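Local coordinates for protein YSC84 (Saccharomyces cerevisiae, PDB 2A08) that is essential, together with LSB5, for actin cytoskeleton organization, fluid-phase endocytosis and vesicle trafficking, and interacts with LAS17 and SLA1, at residues A8-A13 against A54-V59. Residues are numbered along the deposited sequence; the frame is centred on the assembly and turned at random.
Sequences ALYNFA and ANYVRV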
ATOM      1  N   ALA A   8      -6.028  -3.654   2.178  1.00  9.11           N
ATOM      2  CA  ALA A   8      -4.998  -4.065   3.131  1.00  8.61           C
ATOM      3  C   ALA A   8      -5.420  -5.340   3.859  1.00 10.09           C
ATOM      4  O   ALA A   8      -6.502  -5.443   4.463  1.00  9.66           O
ATOM      5  CB  ALA A   8      -4.727  -2.951   4.133  1.00  8.33           C
ATOM      6  N   LEU A   9      -4.532  -6.314   3.806  1.00  8.66           N
ATOM      7  CA  LEU A   9      -4.734  -7.592   4.477  1.00  9.41           C
ATOM      8  C   LEU A   9      -4.204  -7.568   5.923  1.00  9.10           C
ATOM      9  O   LEU A   9      -4.594  -8.404   6.730  1.00  9.73           O
ATOM     10  CB  LEU A   9      -4.021  -8.698   3.703  1.00  8.53           C
ATOM     11  CG  LEU A   9      -4.448  -8.868   2.245  1.00 12.59           C
ATOM     12  CD1 LEU A   9      -3.535  -9.866   1.550  1.00 15.56           C
ATOM     13  CD2 LEU A   9      -5.851  -9.322   2.168  1.00 14.13           C
ATOM     14  N   TYR A  10      -3.291  -6.645   6.213  1.00  9.05           N
ATOM     15  CA  TYR A  10      -2.634  -6.513   7.530  1.00  9.21           C
ATOM     16  C   TYR A  10      -2.424  -5.032   7.839  1.00  9.56           C
ATOM     17  O   TYR A  10      -2.441  -4.202   6.938  1.00 10.36           O
ATOM     18  CB  TYR A  10      -1.254  -7.220   7.540  1.00  9.80           C
ATOM     19  CG  TYR A  10      -1.305  -8.621   6.962  1.00  9.69           C
ATOM     20  CD1 TYR A  10      -1.801  -9.664   7.710  1.00 11.74           C
ATOM     21  CD2 TYR A  10      -0.880  -8.878   5.653  1.00 14.51           C
ATOM     22  CE1 TYR A  10      -1.902 -10.955   7.177  1.00 13.66           C
ATOM     23  CE2 TYR A  10      -0.982 -10.166   5.106  1.00 15.03           C
ATOM     24  CZ  TYR A  10      -1.492 -11.184   5.863  1.00 16.30           C
ATOM     25  OH  TYR A  10      -1.598 -12.488   5.390  1.00 25.92           O
ATOM     26  N   ASN A  11      -2.194  -4.704   9.095  1.00 10.71           N
ATOM     27  CA  ASN A  11      -1.710  -3.382   9.452  1.00 10.45           C
ATOM     28  C   ASN A  11      -0.264  -3.237   8.977  1.00 10.11           C
ATOM     29  O   ASN A  11       0.488  -4.231   8.876  1.00  9.12           O
ATOM     30  CB  ASN A  11      -1.766  -3.192  10.964  1.00  9.93           C
ATOM     31  CG  ASN A  11      -3.130  -3.480  11.544  1.00  9.92           C
ATOM     32  OD1 ASN A  11      -4.148  -3.047  11.038  1.00 10.11           O
ATOM     33  ND2 ASN A  11      -3.150  -4.265  12.631  1.00 15.97           N
ATOM     34  N   PHE A  12       0.137  -1.999   8.720  1.00  8.87           N
ATOM     35  CA  PHE A  12       1.536  -1.657   8.485  1.00  8.57           C
ATOM     36  C   PHE A  12       1.807  -0.318   9.149  1.00  8.77           C
ATOM     37  O   PHE A  12       1.138   0.687   8.838  1.00 10.08           O
ATOM     38  CB  PHE A  12       1.883  -1.600   6.976  1.00  9.43           C
ATOM     39  CG  PHE A  12       3.284  -1.214   6.679  1.00  9.76           C
ATOM     40  CD1 PHE A  12       4.373  -1.860   7.278  1.00 11.35           C
ATOM     41  CD2 PHE A  12       3.548  -0.168   5.799  1.00  8.92           C
ATOM     42  CE1 PHE A  12       5.708  -1.438   6.984  1.00 10.57           C
ATOM     43  CE2 PHE A  12       4.837   0.240   5.535  1.00 12.06           C
ATOM     44  CZ  PHE A  12       5.918  -0.401   6.122  1.00 10.41           C
ATOM     45  N   ALA A  13       2.774  -0.273  10.047  1.00  7.19           N
ATOM     46  CA  ALA A  13       3.043   0.936  10.818  1.00  9.35           C
ATOM     47  C   ALA A  13       3.727   2.058  10.022  1.00 10.51           C
ATOM     48  O   ALA A  13       3.705   3.230  10.449  1.00 10.32           O
ATOM     49  CB  ALA A  13       3.864   0.590  12.062  1.00 10.59           C
ATOM     50  N   ALA A  54       4.396  -5.084  -0.852  1.00  9.65           N
ATOM     51  CA  ALA A  54       3.329  -5.509  -1.778  1.00  8.69           C
ATOM     52  C   ALA A  54       2.435  -6.609  -1.219  1.00 10.17           C
ATOM     53  O   ALA A  54       1.235  -6.599  -1.476  1.00  9.84           O
ATOM     54  CB  ALA A  54       3.940  -6.003  -3.059  1.00  9.40           C
ATOM     55  N   ASN A  55       3.002  -7.577  -0.500  1.00  9.79           N
ATOM     56  CA  ASN A  55       2.244  -8.697   0.020  1.00  7.88           C
ATOM     57  C   ASN A  55       1.278  -8.355   1.164  1.00  7.03           C
ATOM     58  O   ASN A  55       0.542  -9.212   1.625  1.00  9.68           O
ATOM     59  CB  ASN A  55       3.180  -9.806   0.425  1.00  7.46           C
ATOM     60  CG  ASN A  55       4.071  -9.438   1.616  1.00 11.19           C
ATOM     61  OD1 ASN A  55       4.609  -8.339   1.686  1.00 12.12           O
ATOM     62  ND2 ASN A  55       4.285 -10.407   2.483  1.00 17.53           N
ATOM     63  N   TYR A  56       1.263  -7.097   1.593  1.00  8.05           N
ATOM     64  CA  TYR A  56       0.331  -6.665   2.642  1.00  8.44           C
ATOM     65  C   TYR A  56      -1.047  -6.288   2.100  1.00 10.09           C
ATOM     66  O   TYR A  56      -1.947  -5.974   2.893  1.00  9.08           O
ATOM     67  CB  TYR A  56       0.866  -5.485   3.438  1.00  7.70           C
ATOM     68  CG  TYR A  56       1.883  -5.788   4.528  1.00  7.32           C
ATOM     69  CD1 TYR A  56       3.003  -6.544   4.249  1.00  9.62           C
ATOM     70  CD2 TYR A  56       1.737  -5.261   5.802  1.00  8.36           C
ATOM     71  CE1 TYR A  56       3.956  -6.782   5.238  1.00  7.31           C
ATOM     72  CE2 TYR A  56       2.656  -5.494   6.789  1.00  7.51           C
ATOM     73  CZ  TYR A  56       3.800  -6.247   6.509  1.00  7.94           C
ATOM     74  OH  TYR A  56       4.763  -6.448   7.517  1.00  6.59           O
ATOM     75  N   VAL A  57      -1.181  -6.247   0.778  1.00  8.72           N
ATOM     76  CA  VAL A  57      -2.441  -5.853   0.142  1.00  9.61           C
ATOM     77  C   VAL A  57      -2.883  -6.869  -0.900  1.00 10.02           C
ATOM     78  O   VAL A  57      -2.099  -7.675  -1.378  1.00  9.59           O
ATOM     79  CB  VAL A  57      -2.377  -4.423  -0.511  1.00  9.39           C
ATOM     80  CG1 VAL A  57      -1.823  -3.392   0.471  1.00 10.80           C
ATOM     81  CG2 VAL A  57      -1.571  -4.401  -1.824  1.00  9.31           C
ATOM     82  N   ARG A  58      -4.158  -6.802  -1.265  1.00  9.88           N
ATOM     83  CA  ARG A  58      -4.728  -7.613  -2.339  1.00  9.34           C
ATOM     84  C   ARG A  58      -5.377  -6.652  -3.336  1.00  8.49           C
ATOM     85  O   ARG A  58      -6.375  -6.002  -3.010  1.00  8.94           O
ATOM     86  CB  ARG A  58      -5.777  -8.576  -1.799  0.50  7.77           C
ATOM     87  CG  ARG A  58      -6.466  -9.423  -2.888  0.50 10.41           C
ATOM     88  CD  ARG A  58      -7.481 -10.441  -2.352  0.50 12.25           C
ATOM     89  NE  ARG A  58      -6.899 -11.307  -1.326  0.50 11.91           N
ATOM     90  CZ  ARG A  58      -7.586 -11.915  -0.352  0.50 13.45           C
ATOM     91  NH1 ARG A  58      -8.901 -11.780  -0.246  0.50 16.05           N
ATOM     92  NH2 ARG A  58      -6.939 -12.648   0.534  0.50 15.18           N
ATOM     93  N   VAL A  59      -4.807  -6.554  -4.525  1.00  8.94           N
ATOM     94  CA  VAL A  59      -5.372  -5.728  -5.594  1.00  9.28           C
ATOM     95  C   VAL A  59      -6.793  -6.214  -5.944  1.00  8.77           C
ATOM     96  O   VAL A  59      -7.056  -7.404  -6.036  1.00  7.89           O
ATOM     97  CB  VAL A  59      -4.481  -5.718  -6.848  1.00 10.64           C
ATOM     98  CG1 VAL A  59      -5.133  -4.932  -7.992  1.00 10.55           C
ATOM     99  CG2 VAL A  59      -3.108  -5.144  -6.503  1.00 12.80           C
TER
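Tyr-56 lies between the rings of Tyr-10 and Phe-12, an aromatic cluster built where the ALYDY-type motif of the SH3 fold (here Ala-8 to Phe-12, ALYNF) meets the 3-10 turn 54-56. Tyr-10 turns its edge to one face of Tyr-56, centroids 5.8 Å apart and planes at 79°. Phe-12 brings its edge to the opposite face, at 5.6 Å and 73°, so both pairs are T-shaped. With CG anti to the backbone N (chi1 178°), Phe-12 reaches past Tyr-56 towards Phe-52 and Pro-53 of strand 48-53, and its CB rests 3.8 Å from Tyr-56 CD2. The aromatic grouping is consistent with the surface on which SH3 domains receive proline-rich ligands.

The backbones meet at the antiparallel, non-hydrogen-bonded pair Ala-8 and Val-57, whose side chains share one sheet face, Ala-8 against Phe-22 and Val-57 against Phe-52 and Trp-41. One step on, Leu-9 N donates a fairly straight hydrogen bond of 2.8 Å to Tyr-56 O, which ties the end of strand 5-8 to the turn. Leu-9 then spreads along the start of strand 57-59: CB sits against Tyr-56 O and also over one face of the neighbouring Tyr-10 ring, towards its rim, CD1 packs 3.9 Å from Val-57 C, and CD2 lies over one face of the Arg-58 guanidinium, offset towards its rim and 3.9 Å from NH2, in one of that arginine's two conformers. An alanine here would keep the backbone bond but is likely to open a gap beside Val-57 C and take away the apolar cover of Arg-58 in this conformer. At the rim of the Tyr-56 ring, near its plane, Asn-11 O approaches CE2 to 3.3 Å.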